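Local atomic coordinates of viral structural protein 4 (Bombyx mori cytoplasmic polyhedrosis virus, PDB entry 6TZ0), a protein that binds GTP and accompanies the viral RNA-dependent RNA polymerase, probably taking part in transcription of the double-stranded RNA genome inside the capsid. Residues Leu67-Pro70 with Arg71-Ala74; Val133-Lys136 with Ala137-Glu140; Lys288-Lys291 with Lys292-Tyr296; Thr360-Leu363 with Ser364-Glu368. All blocks are in the same frame, centred on the assembly; numbering follows the deposited sequence.

From the N terminus the four contacts come strictly in series, none nested in or crossing another; each is local and closes no long loop, only a helix start or a turn of helix. Interaction 1 opens helix 70-79 and interaction 2 opens helix 136-146; the two touch, so these helix starts pack together. About 50 Å from interaction 1, centre to centre, and on the opposite side of the chain's centre, interaction 3 covers the short helix 290-296, while interaction 4 lies in the first turns of helix 359-374, beside the GTP-binding loop. These two touch as well, joining helix 290-296 to the GTP-binding part of the chain.

Interaction 1: Leu67-Pro70 with Arg71-Ala74; sequences LINP and RMYA
Asn69 and Tyr73 meet where the chain turns into helix 70-79. The carbonyl of Asn69 takes the Tyr73 N-H in a nearly straight bond, Tyr73 N to Asn69 O 3.1 Å with 170° at the hydrogen. Tyr73 has CG anti to its own carbonyl carbon (chi1 -78°), which swings the phenol back past the start of the helix and over the incoming loop. There Leu67 crosses it at a slant: Leu67 CD2 sits over one face, toward the rim, and Leu67 CB is 4.0 Å from Tyr73 CE2. Pro70 adds its CA at the ring edge.

The side chain of Asn69, CG anti to its backbone N (chi1 -165°), lies across Met72, its ND2 3.5 Å from Met72 CB; the thioether chain, bent at two torsions, brings Met72 CE to 3.8 Å from the same Asn69 ND2. Pro70 is the first helical residue, where a proline nitrogen with no hydrogen costs no helical bond, and its carbonyl is used normally, Ala74 N to Pro70 O 2.9 Å. Beyond the contact, Leu56 and His59 of helix 41-60 pack on Tyr73, while Leu943 of the RNA-dependent RNA polymerase chain packs on Asn69 and Gln939 of that chain on Pro70. This is a helix N-terminus with Asn69 at the N-cap and proline in the first turn, set at the border with the polymerase.

Interaction 2: Val133-Lys136 with Ala137-Glu140; sequences VTYK and ALTE
Tyr135 and Leu138, three residues apart, lie against each other at the start of helix 136-146, Tyr135 CD1 to Leu138 CD1 3.6 Å. Both carry CG anti to the carbonyl carbon, chi1 -73° for the tyrosine and -68° for the leucine; the Leu138 methyl approaches the ring obliquely by the CD1-CE1 bond. Past this touch Leu138 goes on to pack against Met72, Tyr73 and Met76 of helix 70-79.

Thr139 has its hydroxyl in the crowded position between backbone N and carbonyl carbon (chi1 54°), which turns OG1 back to the carbonyl of Lys136 and lays CG2 near that of Tyr135. OG1 is directed at Lys136 O as a hydrogen-bond donor, but the modelled separation is too short, so the detail is doubtful. The same carbonyl also takes a backbone bond, Glu140 N to Lys136 O 3.0 Å, and Thr139 N lies 3.1 Å from Tyr135 O in another. Glu140 is extended throughout and forms a salt bridge with Lys58 of helix 41-60. A type I turn from Val133 to Lys136 leads the chain in, giving a helix N-terminus with Tyr135 at the N-cap.

Interaction 3: Lys288-Lys291 with Lys292-Tyr296; sequences KEYK and KLLFY
At the start of helix 290-296, next to the helix of a probable P-loop, Glu289 holds the N-cap position and runs alongside Lys292. The ion pair is a fairly long one, Glu289 OE1 to Lys292 NZ 3.6 Å, and OE1 also rides on the methylenes, 3.3 Å from Lys292 CD. The ammonium is held mainly by a hydrogen bond to the carbonyl of Asp277, Glu289 being the looser, charged partner.

Lys291 lays its aliphatic chain over a face of Phe295 in a CH-pi contact, Lys291 CG 3.9 Å from the ring centroid and 23° off the normal. With CG anti to the backbone N (chi1 -172°) and the chain straight as far as CD, it then bends twice, carrying the amine past the ring toward Ser361. Phe295 meets the ring of Phe362, with planes inclined at about 65°. Tyr290 crosses Leu294, CE2 to Leu294 CD2 4.1 Å, and its hydroxyl makes a weak bond to Asn511.

Beneath lie two firm backbone bonds, Leu294 N to Tyr290 O 2.9 Å and Phe295 N to Lys291 O 2.9 Å; that from Leu293 N to Glu289 O is weak. This is the N-terminal turn of an alpha-helix, packed beside the helix of a probable GTP-binding P-loop.

Interaction 4: Thr360-Leu363 with Ser364-Glu368; sequences TSFL and STYAE
Ser364 bonds back to two successive carbonyls of the preceding turn: its backbone N lies 3.0 Å from Thr360 O, and its hydroxyl OG is 3.1 Å from Ser361 O. With chi1 at 66° the hydroxyl sits between the backbone N and the carbonyl carbon, and it reaches the Ser361 oxygen from well above the carbonyl plane, at a C=O...OG angle of 112°. Further on, the ladder continues with Tyr366 N to Phe362 O 2.9 Å and Ala367 N to Leu363 O 2.9 Å.

These are the first turns of helix 359-374, the helix of what looks like a P-loop (Walker A) strand-loop-helix, with Thr360 ending the motif; Thr360 and Ser361 bind GTP in another structure of this protein, though no nucleotide is bound to the chain here.

On the apolar side, CG anti to the backbone N (chi1 -180°) sets the Tyr366 ring alongside Leu363, Leu363 CD2 to Tyr366 CD2 4.2 Å. Tyr366 CB lies 4.3 Å from Phe362 CE2. Outside the helix Met550 of helix 547-556 packs on both Phe362 and Tyr366, while Ile486 of strand 484-489, in the parallel sheet, packs on Tyr366 and Ala367.

Interaction 1: Leu67-Pro70 with Arg71-Ala74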
loop_
_atom_site.group_PDB
_atom_site.type_symbol
_atom_site.label_atom_id
_atom_site.label_comp_id
_atom_site.label_asym_id
_atom_site.label_seq_id
_atom_site.Cartn_x
_atom_site.Cartn_y
_atom_site.Cartn_z
ATOM N N LEU B 67 32.630 0.970 -5.536
ATOM C CA LEU B 67 33.564 1.649 -6.420
ATOM C C LEU B 67 32.907 2.898 -6.995
ATOM O O LEU B 67 31.715 2.895 -7.306
ATOM C CB LEU B 67 34.024 0.721 -7.543
ATOM C CG LEU B 67 34.849 -0.467 -7.057
ATOM C CD1 LEU B 67 35.094 -1.443 -8.182
ATOM C CD2 LEU B 67 36.157 -0.000 -6.462
ATOM N N ILE B 68 33.696 3.962 -7.139
ATOM C CA ILE B 68 33.129 5.291 -7.358
ATOM C C ILE B 68 32.739 5.509 -8.820
ATOM O O ILE B 68 31.862 6.327 -9.121
ATOM C CB ILE B 68 34.125 6.341 -6.829
ATOM C CG1 ILE B 68 34.408 6.060 -5.360
ATOM C CG2 ILE B 68 33.585 7.764 -6.898
ATOM C CD1 ILE B 68 33.169 6.143 -4.494
ATOM N N ASN B 69 33.312 4.763 -9.759
ATOM C CA ASN B 69 32.852 4.823 -11.146
ATOM C C ASN B 69 33.098 3.466 -11.771
ATOM O O ASN B 69 34.131 3.241 -12.411
ATOM C CB ASN B 69 33.554 5.933 -11.927
ATOM C CG ASN B 69 32.856 6.271 -13.227
ATOM O OD1 ASN B 69 31.876 5.637 -13.605
ATOM N ND2 ASN B 69 33.345 7.295 -13.907
ATOM N N PRO B 70 32.161 2.526 -11.605
ATOM C CA PRO B 70 32.401 1.157 -12.083
ATOM C C PRO B 70 32.448 1.015 -13.595
ATOM O O PRO B 70 33.080 0.070 -14.074
ATOM C CB PRO B 70 31.236 0.366 -11.476
ATOM C CG PRO B 70 30.182 1.371 -11.223
ATOM C CD PRO B 70 30.893 2.633 -10.866
ATOM N N ARG B 71 31.841 1.925 -14.363
ATOM C CA ARG B 71 32.021 1.881 -15.810
ATOM C C ARG B 71 33.446 2.259 -16.196
ATOM O O ARG B 71 34.034 1.647 -17.095
ATOM C CB ARG B 71 31.008 2.793 -16.505
ATOM C CG ARG B 71 31.085 2.726 -18.020
ATOM C CD ARG B 71 29.968 3.460 -18.733
ATOM N NE ARG B 71 29.928 4.882 -18.420
ATOM C CZ ARG B 71 28.850 5.511 -17.964
ATOM N NH1 ARG B 71 28.896 6.808 -17.698
ATOM N NH2 ARG B 71 27.711 4.852 -17.817
ATOM N N MET B 72 34.031 3.228 -15.491
ATOM C CA MET B 72 35.410 3.632 -15.746
ATOM C C MET B 72 36.390 2.520 -15.393
ATOM O O MET B 72 37.300 2.216 -16.174
ATOM C CB MET B 72 35.731 4.891 -14.950
ATOM C CG MET B 72 37.069 5.505 -15.260
ATOM S SD MET B 72 37.094 6.295 -16.868
ATOM C CE MET B 72 36.099 7.735 -16.506
ATOM N N TYR B 73 36.216 1.905 -14.214
ATOM C CA TYR B 73 37.038 0.764 -13.813
ATOM C C TYR B 73 36.886 -0.406 -14.777
ATOM O O TYR B 73 37.872 -1.075 -15.112
ATOM C CB TYR B 73 36.672 0.308 -12.398
ATOM C CG TYR B 73 37.222 1.122 -11.246
ATOM C CD1 TYR B 73 38.531 0.952 -10.817
ATOM C CD2 TYR B 73 36.416 2.005 -10.545
ATOM C CE1 TYR B 73 39.029 1.671 -9.755
ATOM C CE2 TYR B 73 36.907 2.728 -9.483
ATOM C CZ TYR B 73 38.212 2.556 -9.093
ATOM O OH TYR B 73 38.698 3.276 -8.031
ATOM N N ALA B 74 35.657 -0.657 -15.235
ATOM C CA ALA B 74 35.406 -1.745 -16.171
ATOM C C ALA B 74 36.100 -1.506 -17.502
ATOM O O ALA B 74 36.687 -2.431 -18.071
ATOM C CB ALA B 74 33.902 -1.917 -16.376
#

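Interaction 2: Val133-Lys136 with Ala137-Glu140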
loop_
_atom_site.group_PDB
_atom_site.type_symbol
_atom_site.label_atom_id
_atom_site.label_comp_id
_atom_site.label_asym_id
_atom_site.label_seq_id
_atom_site.Cartn_x
_atom_site.Cartn_y
_atom_site.Cartn_z
ATOM N N VAL B 133 41.309 14.723 -6.006
ATOM C CA VAL B 133 40.887 13.829 -4.931
ATOM C C VAL B 133 39.822 12.852 -5.424
ATOM O O VAL B 133 39.822 11.672 -5.055
ATOM C CB VAL B 133 40.394 14.666 -3.736
ATOM C CG1 VAL B 133 39.931 13.782 -2.585
ATOM C CG2 VAL B 133 41.489 15.612 -3.279
ATOM N N THR B 134 38.918 13.317 -6.287
ATOM C CA THR B 134 37.875 12.445 -6.810
ATOM C C THR B 134 38.406 11.426 -7.811
ATOM O O THR B 134 37.776 10.384 -8.008
ATOM C CB THR B 134 36.772 13.279 -7.464
ATOM O OG1 THR B 134 37.333 14.061 -8.523
ATOM C CG2 THR B 134 36.123 14.204 -6.448
ATOM N N TYR B 135 39.552 11.698 -8.438
ATOM C CA TYR B 135 40.126 10.835 -9.461
ATOM C C TYR B 135 41.455 10.224 -9.043
ATOM O O TYR B 135 42.214 9.781 -9.904
ATOM C CB TYR B 135 40.317 11.610 -10.765
ATOM C CG TYR B 135 39.051 11.910 -11.518
ATOM C CD1 TYR B 135 38.468 10.952 -12.332
ATOM C CD2 TYR B 135 38.445 13.154 -11.430
ATOM C CE1 TYR B 135 37.313 11.220 -13.032
ATOM C CE2 TYR B 135 37.284 13.433 -12.124
ATOM C CZ TYR B 135 36.725 12.459 -12.924
ATOM O OH TYR B 135 35.572 12.729 -13.621
ATOM N N LYS B 136 41.754 10.191 -7.746
ATOM C CA LYS B 136 43.056 9.701 -7.298
ATOM C C LYS B 136 43.177 8.192 -7.476
ATOM O O LYS B 136 44.216 7.689 -7.936
ATOM C CB LYS B 136 43.271 10.090 -5.839
ATOM C CG LYS B 136 44.602 9.657 -5.269
ATOM C CD LYS B 136 44.764 10.169 -3.857
ATOM C CE LYS B 136 43.855 9.416 -2.904
ATOM N NZ LYS B 136 44.067 9.836 -1.494
ATOM N N ALA B 137 42.114 7.462 -7.134
ATOM C CA ALA B 137 42.109 6.011 -7.266
ATOM C C ALA B 137 42.176 5.582 -8.724
ATOM O O ALA B 137 42.834 4.588 -9.058
ATOM C CB ALA B 137 40.860 5.445 -6.600
ATOM N N LEU B 138 41.514 6.330 -9.607
ATOM C CA LEU B 138 41.581 6.034 -11.030
ATOM C C LEU B 138 42.964 6.312 -11.603
ATOM O O LEU B 138 43.404 5.591 -12.499
ATOM C CB LEU B 138 40.512 6.824 -11.781
ATOM C CG LEU B 138 39.067 6.412 -11.501
ATOM C CD1 LEU B 138 38.098 7.352 -12.177
ATOM C CD2 LEU B 138 38.812 4.990 -11.945
ATOM N N THR B 139 43.676 7.321 -11.087
ATOM C CA THR B 139 45.056 7.532 -11.514
ATOM C C THR B 139 45.965 6.404 -11.054
ATOM O O THR B 139 46.873 5.997 -11.787
ATOM C CB THR B 139 45.597 8.863 -10.998
ATOM O OG1 THR B 139 45.428 8.940 -9.578
ATOM C CG2 THR B 139 44.929 10.027 -11.680
ATOM N N GLU B 140 45.745 5.897 -9.840
ATOM C CA GLU B 140 46.551 4.784 -9.345
ATOM C C GLU B 140 46.313 3.514 -10.161
ATOM O O GLU B 140 47.270 2.829 -10.562
ATOM C CB GLU B 140 46.242 4.563 -7.868
ATOM C CG GLU B 140 47.070 3.506 -7.190
ATOM C CD GLU B 140 46.774 3.423 -5.711
ATOM O OE1 GLU B 140 45.941 4.219 -5.230
ATOM O OE2 GLU B 140 47.362 2.561 -5.026
#

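Interaction 3: Lys288-Lys291 with Lys292-Tyr296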
loop_
_atom_site.group_PDB
_atom_site.type_symbol
_atom_site.label_atom_id
_atom_site.label_comp_id
_atom_site.label_asym_id
_atom_site.label_seq_id
_atom_site.Cartn_x
_atom_site.Cartn_y
_atom_site.Cartn_z
ATOM N N LYS B 288 18.550 -52.479 -3.847
ATOM C CA LYS B 288 19.741 -52.576 -3.021
ATOM C C LYS B 288 20.287 -51.182 -2.752
ATOM O O LYS B 288 20.468 -50.394 -3.687
ATOM C CB LYS B 288 20.794 -53.433 -3.713
ATOM C CG LYS B 288 22.067 -53.601 -2.921
ATOM C CD LYS B 288 23.024 -54.536 -3.622
ATOM C CE LYS B 288 24.308 -54.696 -2.833
ATOM N NZ LYS B 288 25.246 -55.636 -3.497
ATOM N N GLU B 289 20.521 -50.885 -1.468
ATOM C CA GLU B 289 21.011 -49.586 -0.986
ATOM C C GLU B 289 20.097 -48.438 -1.411
ATOM O O GLU B 289 20.562 -47.350 -1.747
ATOM C CB GLU B 289 22.452 -49.324 -1.433
ATOM C CG GLU B 289 23.454 -50.361 -0.961
ATOM C CD GLU B 289 23.635 -50.388 0.540
ATOM O OE1 GLU B 289 23.500 -49.329 1.186
ATOM O OE2 GLU B 289 23.918 -51.479 1.075
ATOM N N TYR B 290 18.784 -48.688 -1.372
ATOM C CA TYR B 290 17.801 -47.709 -1.826
ATOM C C TYR B 290 17.761 -46.476 -0.939
ATOM O O TYR B 290 17.587 -45.358 -1.435
ATOM C CB TYR B 290 16.412 -48.349 -1.888
ATOM C CG TYR B 290 15.299 -47.347 -2.086
ATOM C CD1 TYR B 290 15.102 -46.734 -3.312
ATOM C CD2 TYR B 290 14.453 -47.001 -1.038
ATOM C CE1 TYR B 290 14.098 -45.808 -3.490
ATOM C CE2 TYR B 290 13.454 -46.075 -1.206
ATOM C CZ TYR B 290 13.279 -45.485 -2.434
ATOM O OH TYR B 290 12.274 -44.566 -2.603
ATOM N N LYS B 291 17.897 -46.658 0.373
ATOM C CA LYS B 291 17.684 -45.550 1.294
ATOM C C LYS B 291 18.821 -44.539 1.230
ATOM O O LYS B 291 18.581 -43.336 1.370
ATOM C CB LYS B 291 17.503 -46.088 2.712
ATOM C CG LYS B 291 17.080 -45.049 3.727
ATOM C CD LYS B 291 16.939 -45.643 5.114
ATOM C CE LYS B 291 15.688 -46.495 5.229
ATOM N NZ LYS B 291 14.455 -45.670 5.167
ATOM N N LYS B 292 20.050 -44.997 0.980
ATOM C CA LYS B 292 21.166 -44.075 0.792
ATOM C C LYS B 292 21.005 -43.265 -0.485
ATOM O O LYS B 292 21.317 -42.068 -0.510
ATOM C CB LYS B 292 22.481 -44.847 0.765
ATOM C CG LYS B 292 22.877 -45.463 2.080
ATOM C CD LYS B 292 24.219 -46.149 1.952
ATOM C CE LYS B 292 24.625 -46.813 3.247
ATOM N NZ LYS B 292 25.905 -47.538 3.098
ATOM N N LEU B 293 20.519 -43.905 -1.553
ATOM C CA LEU B 293 20.232 -43.197 -2.794
ATOM C C LEU B 293 19.130 -42.169 -2.598
ATOM O O LEU B 293 19.207 -41.060 -3.134
ATOM C CB LEU B 293 19.826 -44.187 -3.883
ATOM C CG LEU B 293 20.844 -45.171 -4.433
ATOM C CD1 LEU B 293 20.145 -46.124 -5.368
ATOM C CD2 LEU B 293 21.924 -44.421 -5.160
ATOM N N LEU B 294 18.087 -42.533 -1.851
ATOM C CA LEU B 294 16.995 -41.609 -1.572
ATOM C C LEU B 294 17.456 -40.432 -0.727
ATOM O O LEU B 294 17.051 -39.291 -0.967
ATOM C CB LEU B 294 15.859 -42.348 -0.869
ATOM C CG LEU B 294 14.637 -41.524 -0.454
ATOM C CD1 LEU B 294 13.913 -41.003 -1.665
ATOM C CD2 LEU B 294 13.704 -42.330 0.419
ATOM N N PHE B 295 18.315 -40.682 0.258
ATOM C CA PHE B 295 18.744 -39.600 1.127
ATOM C C PHE B 295 19.816 -38.728 0.495
ATOM O O PHE B 295 19.992 -37.588 0.930
ATOM C CB PHE B 295 19.268 -40.137 2.466
ATOM C CG PHE B 295 18.206 -40.713 3.372
ATOM C CD1 PHE B 295 16.857 -40.574 3.085
ATOM C CD2 PHE B 295 18.563 -41.353 4.542
ATOM C CE1 PHE B 295 15.898 -41.100 3.918
ATOM C CE2 PHE B 295 17.604 -41.872 5.384
ATOM C CZ PHE B 295 16.271 -41.741 5.069
ATOM N N TYR B 296 20.538 -39.219 -0.517
ATOM C CA TYR B 296 21.683 -38.471 -1.020
ATOM C C TYR B 296 21.754 -38.335 -2.538
ATOM O O TYR B 296 22.801 -37.932 -3.048
ATOM C CB TYR B 296 22.984 -39.099 -0.508
ATOM C CG TYR B 296 23.126 -38.984 0.980
ATOM C CD1 TYR B 296 23.522 -37.793 1.560
ATOM C CD2 TYR B 296 22.833 -40.052 1.809
ATOM C CE1 TYR B 296 23.638 -37.673 2.924
ATOM C CE2 TYR B 296 22.945 -39.942 3.173
ATOM C CZ TYR B 296 23.350 -38.753 3.724
ATOM O OH TYR B 296 23.464 -38.642 5.085
#

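Interaction 4: Thr360-Leu363 with Ser364-Glu368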
loop_
_atom_site.group_PDB
_atom_site.type_symbol
_atom_site.label_atom_id
_atom_site.label_comp_id
_atom_site.label_asym_id
_atom_site.label_seq_id
_atom_site.Cartn_x
_atom_site.Cartn_y
_atom_site.Cartn_z
ATOM N N THR B 360 7.409 -39.918 3.373
ATOM C CA THR B 360 7.270 -40.260 4.785
ATOM C C THR B 360 8.521 -40.946 5.307
ATOM O O THR B 360 8.937 -40.703 6.448
ATOM C CB THR B 360 6.053 -41.153 4.999
ATOM O OG1 THR B 360 6.221 -42.369 4.264
ATOM C CG2 THR B 360 4.798 -40.460 4.535
ATOM N N SER B 361 9.144 -41.780 4.474
ATOM C CA SER B 361 10.354 -42.489 4.872
ATOM C C SER B 361 11.516 -41.530 5.109
ATOM O O SER B 361 12.344 -41.759 5.997
ATOM C CB SER B 361 10.720 -43.519 3.809
ATOM O OG SER B 361 11.921 -44.187 4.144
ATOM N N PHE B 362 11.597 -40.452 4.334
ATOM C CA PHE B 362 12.624 -39.461 4.623
ATOM C C PHE B 362 12.253 -38.591 5.813
ATOM O O PHE B 362 13.105 -38.321 6.665
ATOM C CB PHE B 362 12.905 -38.576 3.412
ATOM C CG PHE B 362 13.828 -37.434 3.723
ATOM C CD1 PHE B 362 15.162 -37.658 3.985
ATOM C CD2 PHE B 362 13.353 -36.135 3.772
ATOM C CE1 PHE B 362 16.001 -36.616 4.292
ATOM C CE2 PHE B 362 14.191 -35.091 4.078
ATOM C CZ PHE B 362 15.514 -35.334 4.336
ATOM N N LEU B 363 11.005 -38.123 5.878
ATOM C CA LEU B 363 10.658 -37.153 6.908
ATOM C C LEU B 363 10.578 -37.764 8.302
ATOM O O LEU B 363 10.724 -37.028 9.282
ATOM C CB LEU B 363 9.358 -36.447 6.539
ATOM C CG LEU B 363 9.511 -35.435 5.407
ATOM C CD1 LEU B 363 8.177 -34.933 4.925
ATOM C CD2 LEU B 363 10.353 -34.277 5.886
ATOM N N SER B 364 10.431 -39.086 8.416
ATOM C CA SER B 364 10.569 -39.732 9.718
ATOM C C SER B 364 12.000 -39.626 10.242
ATOM O O SER B 364 12.225 -39.265 11.405
ATOM C CB SER B 364 10.139 -41.190 9.618
ATOM O OG SER B 364 11.027 -41.915 8.792
ATOM N N THR B 365 12.980 -39.918 9.387
ATOM C CA THR B 365 14.383 -39.789 9.768
ATOM C C THR B 365 14.759 -38.330 10.000
ATOM O O THR B 365 15.554 -38.022 10.896
ATOM C CB THR B 365 15.258 -40.416 8.681
ATOM O OG1 THR B 365 14.853 -41.773 8.479
ATOM C CG2 THR B 365 16.726 -40.407 9.066
ATOM N N TYR B 366 14.174 -37.422 9.217
ATOM C CA TYR B 366 14.389 -35.994 9.421
ATOM C C TYR B 366 13.875 -35.544 10.784
ATOM O O TYR B 366 14.541 -34.771 11.482
ATOM C CB TYR B 366 13.705 -35.202 8.305
ATOM C CG TYR B 366 13.866 -33.702 8.404
ATOM C CD1 TYR B 366 15.028 -33.077 7.982
ATOM C CD2 TYR B 366 12.850 -32.910 8.913
ATOM C CE1 TYR B 366 15.168 -31.709 8.070
ATOM C CE2 TYR B 366 12.990 -31.548 9.016
ATOM C CZ TYR B 366 14.150 -30.952 8.598
ATOM O OH TYR B 366 14.282 -29.589 8.693
ATOM N N ALA B 367 12.702 -36.043 11.189
ATOM C CA ALA B 367 12.148 -35.693 12.491
ATOM C C ALA B 367 12.986 -36.266 13.627
ATOM O O ALA B 367 13.182 -35.601 14.654
ATOM C CB ALA B 367 10.706 -36.179 12.586
ATOM N N GLU B 368 13.514 -37.482 13.446
ATOM C CA GLU B 368 14.403 -38.065 14.451
ATOM C C GLU B 368 15.689 -37.260 14.603
ATOM O O GLU B 368 16.129 -36.986 15.727
ATOM C CB GLU B 368 14.736 -39.505 14.085
ATOM C CG GLU B 368 13.570 -40.454 14.171
ATOM C CD GLU B 368 13.934 -41.835 13.684
ATOM O OE1 GLU B 368 15.059 -41.998 13.166
ATOM O OE2 GLU B 368 13.101 -42.757 13.808
#